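Local structure of Non-structural protein NS1 (4R94) at residues Glu24-Asn32 with Gly142-Trp153. The protein nicks and unwinds viral DNA as the endonuclease and helicase that initiates parvoviral replication, this chain being its N-terminal origin-binding nickase domain. Numbering follows the deposited sequence.
Sequences EVFSFVFKN and GKWWRRQLNVYW
Strand 24-31 and the 142-153 portion of helix 142-160 run in roughly the same direction, the axes of these segments inclined at 36° and 10.0 Å apart at the closest point; the nearest CA atoms pair Phe26 with Gly142, Phe28 with Arg146 and Phe30 with Trp153. This is helix-on-sheet packing in the HUH nickase fold of the Rep clan: the helix covers one face of the antiparallel sheet, whose strands 112-121 and 125-134 supply the magnesium ligands Glu119, His127 and His129. Three phenylalanines reach from the strand toward the helix. At the helix start, Gly142 CA lies over a face of the Phe26 ring, while Phe26 CE2 touches Trp145 CD1 at 3.8 Å. The Phe28 ring takes the methyl CD1 of Leu149 almost centrally over one face, 3.7 Å from the ring centroid, and Phe28 CZ meets CB of Trp145. That same Leu149 methyl also packs against Phe30 CZ. Phe30 then turns its edge to the face of Trp153 in a T-shaped pair, planes at 89°, with Phe30 CD2 3.6 Å from Trp153 CD2. Chi1 of 179° sets the Trp153 indole anti to its own backbone N and carries it across to the backbone of Lys31, where NE1 donates a 2.8 Å hydrogen bond to Lys31 O, which lies in the indole plane.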
# COMPACT_ATOMS: atom_id res chain seq x y z
N GLU A 24 -17.91 -3.39 -3.21
CA GLU A 24 -17.14 -4.48 -2.63
C GLU A 24 -15.75 -4.50 -3.25
O GLU A 24 -15.60 -4.35 -4.47
CB GLU A 24 -17.83 -5.84 -2.84
CG GLU A 24 -18.96 -6.10 -1.85
CD GLU A 24 -19.53 -7.52 -1.94
OE1 GLU A 24 -20.29 -7.79 -2.89
OE2 GLU A 24 -19.20 -8.36 -1.07
N VAL A 25 -14.73 -4.63 -2.40
CA VAL A 25 -13.33 -4.65 -2.85
C VAL A 25 -12.53 -5.64 -2.01
O VAL A 25 -12.89 -5.92 -0.87
CB VAL A 25 -12.65 -3.26 -2.77
CG1 VAL A 25 -13.30 -2.25 -3.72
CG2 VAL A 25 -12.65 -2.73 -1.36
N PHE A 26 -11.43 -6.14 -2.56
CA PHE A 26 -10.49 -6.92 -1.77
C PHE A 26 -9.70 -6.01 -0.83
O PHE A 26 -9.48 -4.83 -1.12
CB PHE A 26 -9.48 -7.66 -2.65
CG PHE A 26 -10.08 -8.68 -3.59
CD1 PHE A 26 -11.03 -9.59 -3.17
CD2 PHE A 26 -9.62 -8.74 -4.90
CE1 PHE A 26 -11.55 -10.53 -4.06
CE2 PHE A 26 -10.14 -9.68 -5.78
CZ PHE A 26 -11.11 -10.57 -5.36
N SER A 27 -9.21 -6.59 0.26
CA SER A 27 -8.31 -5.90 1.16
C SER A 27 -7.01 -6.69 1.24
O SER A 27 -7.01 -7.86 1.63
CB SER A 27 -8.95 -5.76 2.55
OG SER A 27 -7.99 -5.34 3.51
N PHE A 28 -5.92 -6.05 0.82
CA PHE A 28 -4.58 -6.65 0.91
C PHE A 28 -3.66 -5.84 1.82
O PHE A 28 -3.86 -4.64 2.00
CB PHE A 28 -3.90 -6.72 -0.47
CG PHE A 28 -4.64 -7.54 -1.49
CD1 PHE A 28 -4.55 -8.92 -1.48
CD2 PHE A 28 -5.40 -6.92 -2.47
CE1 PHE A 28 -5.21 -9.67 -2.43
CE2 PHE A 28 -6.07 -7.67 -3.43
CZ PHE A 28 -5.99 -9.05 -3.39
N VAL A 29 -2.65 -6.50 2.37
CA VAL A 29 -1.54 -5.79 2.99
C VAL A 29 -0.24 -6.26 2.35
O VAL A 29 0.02 -7.47 2.25
CB VAL A 29 -1.49 -5.99 4.52
CG1 VAL A 29 -0.28 -5.30 5.10
CG2 VAL A 29 -2.75 -5.42 5.15
N PHE A 30 0.55 -5.30 1.89
CA PHE A 30 1.89 -5.55 1.37
C PHE A 30 2.85 -5.28 2.51
O PHE A 30 2.76 -4.23 3.17
CB PHE A 30 2.21 -4.65 0.17
CG PHE A 30 1.51 -5.05 -1.11
CD1 PHE A 30 0.13 -4.87 -1.27
CD2 PHE A 30 2.24 -5.56 -2.18
CE1 PHE A 30 -0.50 -5.21 -2.47
CE2 PHE A 30 1.63 -5.90 -3.37
CZ PHE A 30 0.26 -5.73 -3.53
N LYS A 31 3.75 -6.21 2.77
CA LYS A 31 4.70 -5.98 3.86
C LYS A 31 6.04 -6.59 3.56
O LYS A 31 6.26 -7.16 2.50
CB LYS A 31 4.15 -6.53 5.17
CG LYS A 31 3.99 -8.03 5.16
CD LYS A 31 3.22 -8.48 6.40
CE LYS A 31 2.83 -9.93 6.31
NZ LYS A 31 1.90 -10.30 7.43
N ASN A 32 6.96 -6.46 4.51
CA ASN A 32 8.16 -7.28 4.48
C ASN A 32 8.50 -7.64 5.91
O ASN A 32 7.89 -7.13 6.85
CB ASN A 32 9.33 -6.61 3.74
CG ASN A 32 9.73 -5.26 4.32
OD1 ASN A 32 9.57 -4.99 5.50
ND2 ASN A 32 10.30 -4.41 3.46
N GLY A 142 -10.21 -13.83 -5.05
CA GLY A 142 -9.34 -13.25 -4.04
C GLY A 142 -8.05 -14.01 -3.79
O GLY A 142 -6.96 -13.42 -3.76
N LYS A 143 -8.16 -15.32 -3.61
CA LYS A 143 -6.99 -16.17 -3.38
C LYS A 143 -5.98 -16.10 -4.52
O LYS A 143 -4.78 -16.01 -4.28
CB LYS A 143 -7.41 -17.62 -3.16
CG LYS A 143 -8.07 -17.86 -1.81
CD LYS A 143 -8.95 -19.11 -1.88
CE LYS A 143 -9.11 -19.73 -0.51
NZ LYS A 143 -7.83 -20.35 -0.05
N TRP A 144 -6.48 -16.17 -5.75
CA TRP A 144 -5.64 -16.04 -6.94
C TRP A 144 -4.95 -14.68 -6.96
O TRP A 144 -3.75 -14.60 -7.27
CB TRP A 144 -6.48 -16.22 -8.21
CG TRP A 144 -5.69 -16.13 -9.49
CD1 TRP A 144 -5.11 -17.16 -10.17
CD2 TRP A 144 -5.42 -14.94 -10.25
NE1 TRP A 144 -4.50 -16.69 -11.31
CE2 TRP A 144 -4.68 -15.34 -11.38
CE3 TRP A 144 -5.74 -13.59 -10.09
CZ2 TRP A 144 -4.24 -14.42 -12.34
CZ3 TRP A 144 -5.31 -12.69 -11.04
CH2 TRP A 144 -4.57 -13.11 -12.15
N TRP A 145 -5.69 -13.63 -6.63
CA TRP A 145 -5.12 -12.28 -6.63
C TRP A 145 -4.00 -12.19 -5.61
O TRP A 145 -2.92 -11.66 -5.91
CB TRP A 145 -6.21 -11.22 -6.34
CG TRP A 145 -6.72 -10.57 -7.60
CD1 TRP A 145 -7.72 -11.02 -8.41
CD2 TRP A 145 -6.23 -9.36 -8.20
NE1 TRP A 145 -7.90 -10.16 -9.47
CE2 TRP A 145 -6.99 -9.14 -9.37
CE3 TRP A 145 -5.22 -8.45 -7.86
CZ2 TRP A 145 -6.77 -8.03 -10.20
CZ3 TRP A 145 -5.01 -7.35 -8.68
CH2 TRP A 145 -5.78 -7.15 -9.84
N ARG A 146 -4.22 -12.71 -4.40
CA ARG A 146 -3.17 -12.67 -3.38
C ARG A 146 -1.92 -13.40 -3.84
O ARG A 146 -0.80 -12.93 -3.65
CB ARG A 146 -3.64 -13.25 -2.05
CG ARG A 146 -2.66 -12.97 -0.89
CD ARG A 146 -2.57 -14.14 0.10
NE ARG A 146 -1.94 -15.31 -0.53
CZ ARG A 146 -0.63 -15.44 -0.73
NH1 ARG A 146 0.20 -14.48 -0.35
NH2 ARG A 146 -0.15 -16.54 -1.32
N ARG A 147 -2.11 -14.57 -4.45
CA ARG A 147 -0.96 -15.34 -4.91
C ARG A 147 -0.16 -14.61 -6.00
O ARG A 147 1.07 -14.54 -5.93
CB ARG A 147 -1.40 -16.71 -5.42
CG ARG A 147 -0.23 -17.55 -5.91
CD ARG A 147 -0.65 -19.00 -6.12
NE ARG A 147 -1.82 -19.11 -6.97
CZ ARG A 147 -1.78 -19.08 -8.30
NH1 ARG A 147 -0.62 -18.95 -8.93
NH2 ARG A 147 -2.90 -19.19 -9.00
N GLN A 148 -0.87 -14.07 -6.99
CA GLN A 148 -0.22 -13.37 -8.10
C GLN A 148 0.50 -12.13 -7.60
O GLN A 148 1.65 -11.87 -7.99
CB GLN A 148 -1.25 -12.97 -9.15
CG GLN A 148 -1.86 -14.16 -9.86
CD GLN A 148 -0.82 -14.95 -10.63
OE1 GLN A 148 0.04 -14.37 -11.29
NE2 GLN A 148 -0.89 -16.27 -10.53
N LEU A 149 -0.17 -11.38 -6.74
CA LEU A 149 0.43 -10.20 -6.15
C LEU A 149 1.69 -10.57 -5.38
O LEU A 149 2.67 -9.84 -5.44
CB LEU A 149 -0.57 -9.46 -5.24
CG LEU A 149 -1.65 -8.66 -5.97
CD1 LEU A 149 -2.60 -8.04 -4.94
CD2 LEU A 149 -1.08 -7.58 -6.93
N ASN A 150 1.67 -11.68 -4.65
CA ASN A 150 2.85 -12.06 -3.88
C ASN A 150 3.98 -12.48 -4.81
O ASN A 150 5.15 -12.22 -4.51
CB ASN A 150 2.53 -13.20 -2.90
CG ASN A 150 3.37 -13.14 -1.63
OD1 ASN A 150 2.91 -13.53 -0.57
ND2 ASN A 150 4.59 -12.64 -1.74
N VAL A 151 3.65 -13.10 -5.94
CA VAL A 151 4.70 -13.40 -6.94
C VAL A 151 5.40 -12.14 -7.41
O VAL A 151 6.64 -12.05 -7.36
CB VAL A 151 4.13 -14.14 -8.16
CG1 VAL A 151 5.19 -14.22 -9.29
CG2 VAL A 151 3.66 -15.53 -7.76
N TYR A 152 4.64 -11.14 -7.84
CA TYR A 152 5.25 -9.92 -8.35
C TYR A 152 5.95 -9.11 -7.26
O TYR A 152 7.02 -8.53 -7.49
CB TYR A 152 4.22 -9.05 -9.07
CG TYR A 152 3.77 -9.66 -10.38
CD1 TYR A 152 4.70 -9.95 -11.39
CD2 TYR A 152 2.44 -9.96 -10.60
CE1 TYR A 152 4.29 -10.52 -12.59
CE2 TYR A 152 2.03 -10.53 -11.79
CZ TYR A 152 2.95 -10.81 -12.77
OH TYR A 152 2.52 -11.37 -13.96
N TRP A 153 5.38 -9.12 -6.05
CA TRP A 153 5.96 -8.39 -4.93
C TRP A 153 7.33 -8.97 -4.57
O TRP A 153 8.32 -8.23 -4.43
CB TRP A 153 4.99 -8.43 -3.73
CG TRP A 153 5.41 -7.74 -2.46
CD1 TRP A 153 5.46 -8.30 -1.21
CD2 TRP A 153 5.75 -6.36 -2.28
NE1 TRP A 153 5.81 -7.36 -0.27
CE2 TRP A 153 6.01 -6.16 -0.91
CE3 TRP A 153 5.87 -5.26 -3.16
CZ2 TRP A 153 6.39 -4.92 -0.38
CZ3 TRP A 153 6.23 -4.03 -2.63
CH2 TRP A 153 6.51 -3.87 -1.26